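Local coordinates for replication initiator A family protein (Staphylococcus aureus CA-347, PDB 4PT7) that probably initiates replication of staphylococcal multiresistance plasmids by binding and assembling on the plasmid origin DNA through a winged-helix-type N-terminal domain, at residues 63-68 with 105-110. Numbering follows the deposited sequence.
Sequences YFVYSN and PNILYL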
ATOM      1  N   TYR B  63     -25.577  -1.497  -4.001  1.00 39.96           N
ATOM      2  CA  TYR B  63     -24.560  -0.454  -3.935  1.00 39.30           C
ATOM      3  C   TYR B  63     -23.805  -0.439  -2.607  1.00 41.07           C
ATOM      4  O   TYR B  63     -24.112  -1.199  -1.690  1.00 40.00           O
ATOM      5  CB  TYR B  63     -25.213   0.914  -4.185  1.00 43.19           C
ATOM      6  CG  TYR B  63     -26.280   1.283  -3.171  1.00 48.99           C
ATOM      7  CD1 TYR B  63     -25.936   1.789  -1.917  1.00 52.19           C
ATOM      8  CD2 TYR B  63     -27.638   1.093  -3.450  1.00 53.82           C
ATOM      9  CE1 TYR B  63     -26.908   2.096  -0.968  1.00 53.75           C
ATOM     10  CE2 TYR B  63     -28.621   1.394  -2.503  1.00 50.57           C
ATOM     11  CZ  TYR B  63     -28.246   1.896  -1.264  1.00 57.56           C
ATOM     12  OH  TYR B  63     -29.207   2.188  -0.317  1.00 54.30           O
ATOM     13  N   PHE B  64     -22.801   0.428  -2.524  1.00 44.07           N
ATOM     14  CA  PHE B  64     -21.988   0.570  -1.318  1.00 45.14           C
ATOM     15  C   PHE B  64     -22.113   1.984  -0.767  1.00 48.06           C
ATOM     16  O   PHE B  64     -22.223   2.953  -1.532  1.00 45.34           O
ATOM     17  CB  PHE B  64     -20.512   0.299  -1.616  1.00 41.80           C
ATOM     18  CG  PHE B  64     -20.230  -1.099  -2.055  1.00 42.26           C
ATOM     19  CD1 PHE B  64     -19.712  -1.353  -3.322  1.00 38.73           C
ATOM     20  CD2 PHE B  64     -20.462  -2.166  -1.195  1.00 39.98           C
ATOM     21  CE1 PHE B  64     -19.428  -2.659  -3.725  1.00 41.12           C
ATOM     22  CE2 PHE B  64     -20.182  -3.473  -1.589  1.00 39.96           C
ATOM     23  CZ  PHE B  64     -19.663  -3.719  -2.855  1.00 35.23           C
ATOM     24  N   VAL B  65     -22.091   2.085   0.561  1.00 48.81           N
ATOM     25  CA  VAL B  65     -22.180   3.364   1.253  1.00 53.62           C
ATOM     26  C   VAL B  65     -21.022   3.412   2.241  1.00 51.99           C
ATOM     27  O   VAL B  65     -21.165   3.896   3.359  1.00 55.16           O
ATOM     28  CB  VAL B  65     -23.490   3.487   2.062  1.00 59.15           C
ATOM     29  CG1 VAL B  65     -23.722   4.934   2.441  1.00 62.27           C
ATOM     30  CG2 VAL B  65     -24.652   2.944   1.271  1.00 65.41           C
ATOM     31  N   TYR B  66     -19.875   2.889   1.828  1.00 51.38           N
ATOM     32  CA  TYR B  66     -18.708   2.861   2.700  1.00 48.07           C
ATOM     33  C   TYR B  66     -17.898   4.158   2.630  1.00 46.76           C
ATOM     34  O   TYR B  66     -17.742   4.758   1.559  1.00 44.27           O
ATOM     35  CB  TYR B  66     -17.813   1.675   2.330  1.00 43.51           C
ATOM     36  CG  TYR B  66     -18.362   0.309   2.704  1.00 41.90           C
ATOM     37  CD1 TYR B  66     -18.501  -0.694   1.743  1.00 39.09           C
ATOM     38  CD2 TYR B  66     -18.670  -0.003   4.024  1.00 41.34           C
ATOM     39  CE1 TYR B  66     -18.922  -1.971   2.088  1.00 36.15           C
ATOM     40  CE2 TYR B  66     -19.096  -1.290   4.382  1.00 43.51           C
ATOM     41  CZ  TYR B  66     -19.216  -2.265   3.405  1.00 42.18           C
ATOM     42  OH  TYR B  66     -19.615  -3.536   3.746  1.00 43.04           O
ATOM     43  N   SER B  67     -17.391   4.594   3.777  1.00 47.84           N
ATOM     44  CA  SER B  67     -16.576   5.805   3.817  1.00 50.02           C
ATOM     45  C   SER B  67     -15.195   5.440   3.301  1.00 46.14           C
ATOM     46  O   SER B  67     -14.862   4.256   3.186  1.00 44.84           O
ATOM     47  CB  SER B  67     -16.464   6.345   5.249  1.00 48.42           C
ATOM     48  OG  SER B  67     -15.867   5.396   6.117  1.00 50.29           O
ATOM     49  N   ASN B  68     -14.401   6.454   2.981  1.00 48.16           N
ATOM     50  CA  ASN B  68     -13.053   6.237   2.478  1.00 48.68           C
ATOM     51  C   ASN B  68     -12.204   5.463   3.481  1.00 48.05           C
ATOM     52  O   ASN B  68     -11.352   4.671   3.095  1.00 51.89           O
ATOM     53  CB  ASN B  68     -12.403   7.580   2.161  1.00 53.08           C
ATOM     54  CG  ASN B  68     -12.928   8.190   0.876  1.00 54.27           C
ATOM     55  OD1 ASN B  68     -12.768   9.387   0.629  1.00 61.26           O
ATOM     56  ND2 ASN B  68     -13.544   7.365   0.039  1.00 57.04           N
ATOM     57  N   PRO B 105     -20.483   9.705   2.855  1.00 88.59           N
ATOM     58  CA  PRO B 105     -19.849   8.722   1.970  1.00 84.40           C
ATOM     59  C   PRO B 105     -20.485   8.679   0.587  1.00 80.49           C
ATOM     60  O   PRO B 105     -21.707   8.698   0.454  1.00 78.46           O
ATOM     61  CB  PRO B 105     -20.040   7.412   2.722  1.00 84.39           C
ATOM     62  CG  PRO B 105     -19.966   7.845   4.148  1.00 86.24           C
ATOM     63  CD  PRO B 105     -20.817   9.092   4.154  1.00 87.11           C
ATOM     64  N   ASN B 106     -19.651   8.626  -0.444  1.00 76.50           N
ATOM     65  CA  ASN B 106     -20.153   8.570  -1.807  1.00 72.82           C
ATOM     66  C   ASN B 106     -20.830   7.226  -2.054  1.00 67.13           C
ATOM     67  O   ASN B 106     -20.489   6.223  -1.433  1.00 68.09           O
ATOM     68  CB  ASN B 106     -19.008   8.762  -2.807  1.00 76.65           C
ATOM     69  CG  ASN B 106     -18.333  10.114  -2.668  1.00 81.31           C
ATOM     70  OD1 ASN B 106     -18.998  11.154  -2.657  1.00 82.30           O
ATOM     71  ND2 ASN B 106     -17.007  10.106  -2.560  1.00 82.27           N
ATOM     72  N   ILE B 107     -21.803   7.216  -2.954  1.00 62.26           N
ATOM     73  CA  ILE B 107     -22.510   5.993  -3.295  1.00 56.72           C
ATOM     74  C   ILE B 107     -21.738   5.313  -4.418  1.00 53.78           C
ATOM     75  O   ILE B 107     -21.540   5.904  -5.476  1.00 50.90           O
ATOM     76  CB  ILE B 107     -23.934   6.284  -3.802  1.00 58.01           C
ATOM     77  CG1 ILE B 107     -24.699   7.104  -2.765  1.00 61.07           C
ATOM     78  CG2 ILE B 107     -24.668   4.981  -4.067  1.00 53.11           C
ATOM     79  CD1 ILE B 107     -24.807   6.416  -1.427  1.00 69.44           C
ATOM     80  N   LEU B 108     -21.291   4.084  -4.176  1.00 50.26           N
ATOM     81  CA  LEU B 108     -20.549   3.322  -5.180  1.00 46.46           C
ATOM     82  C   LEU B 108     -21.358   2.130  -5.687  1.00 44.03           C
ATOM     83  O   LEU B 108     -21.899   1.344  -4.898  1.00 41.45           O
ATOM     84  CB  LEU B 108     -19.215   2.809  -4.615  1.00 46.39           C
ATOM     85  CG  LEU B 108     -18.003   3.748  -4.587  1.00 53.73           C
ATOM     86  CD1 LEU B 108     -18.322   4.965  -3.745  1.00 54.86           C
ATOM     87  CD2 LEU B 108     -16.789   3.014  -4.014  1.00 49.85           C
ATOM     88  N   TYR B 109     -21.434   2.005  -7.008  1.00 40.92           N
ATOM     89  CA  TYR B 109     -22.142   0.901  -7.643  1.00 40.51           C
ATOM     90  C   TYR B 109     -21.126   0.066  -8.401  1.00 41.87           C
ATOM     91  O   TYR B 109     -20.522   0.545  -9.369  1.00 40.88           O
ATOM     92  CB  TYR B 109     -23.180   1.390  -8.659  1.00 42.35           C
ATOM     93  CG  TYR B 109     -24.476   1.886  -8.073  1.00 48.94           C
ATOM     94  CD1 TYR B 109     -24.668   3.236  -7.801  1.00 47.87           C
ATOM     95  CD2 TYR B 109     -25.528   1.002  -7.815  1.00 49.23           C
ATOM     96  CE1 TYR B 109     -25.879   3.701  -7.286  1.00 51.98           C
ATOM     97  CE2 TYR B 109     -26.738   1.454  -7.302  1.00 50.84           C
ATOM     98  CZ  TYR B 109     -26.907   2.804  -7.040  1.00 52.12           C
ATOM     99  OH  TYR B 109     -28.098   3.259  -6.524  1.00 49.53           O
ATOM    100  N   LEU B 110     -20.927  -1.172  -7.962  1.00 41.18           N
ATOM    101  CA  LEU B 110     -20.003  -2.057  -8.658  1.00 38.07           C
ATOM    102  C   LEU B 110     -20.800  -2.509  -9.881  1.00 38.24           C
ATOM    103  O   LEU B 110     -22.016  -2.689  -9.786  1.00 34.72           O
ATOM    104  CB  LEU B 110     -19.668  -3.272  -7.799  1.00 41.85           C
ATOM    105  CG  LEU B 110     -18.207  -3.720  -7.731  1.00 47.01           C
ATOM    106  CD1 LEU B 110     -18.161  -5.239  -7.612  1.00 39.91           C
ATOM    107  CD2 LEU B 110     -17.447  -3.268  -8.950  1.00 47.99           C
TER
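Tyr63 carries its CG between the backbone N and the carbonyl carbon (chi1 61°), and Tyr109 turns its own CG anti to the carbonyl carbon (chi1 -79°), which sets the two phenol side chains alongside each other, pointing the same way. They lie next to a single antiparallel bridge, Phe64 with Leu108, by which the loop ahead of helix 68-74 is laid on strand 107-110 of the two-stranded hairpin with 95-98, consistent with the wing of a winged helix-turn-helix domain. The bridge is a hydrogen-bonded pair: Phe64 N donates to Leu108 O at 2.7 Å and Leu108 N to Phe64 O at 3.0 Å. Phe64 O also takes a CA-H...O contact from Ile107.

On the partly exposed flank, Tyr63 CB sits over one face of the Tyr109 ring, 3.7 Å from its centroid, a CH-pi contact. Beyond it the edge of the Tyr63 ring turns toward that ring in an offset edge-to-face pair, planes 61° apart. Ile107 CG2 reaches obliquely to Tyr63 CD1, while its CD1 meets Val65 CG1, so Ile107 spans two loop residues.

The inner flank belongs to Phe64. Its CB packs on Leu108 CB and Phe64 CE1 comes obliquely to Leu110 CB at 4.1 Å; its side chain also packs on Leu47 and Ser50 of helix 34-52, while Leu108 reaches Leu71 of helix 68-74, so the hairpin strand and the loop are joined to both helices. Tyr66 points its CB away from 105-110, and its OH is hydrogen-bonded to Arg46. Past the bridge, Pro105 continues the contact by packing alone: Pro105 CB lies 3.7 Å from Tyr66 O. At the N-cap residue, Pro105 CG touches Ser67 CB at 4.0 Å.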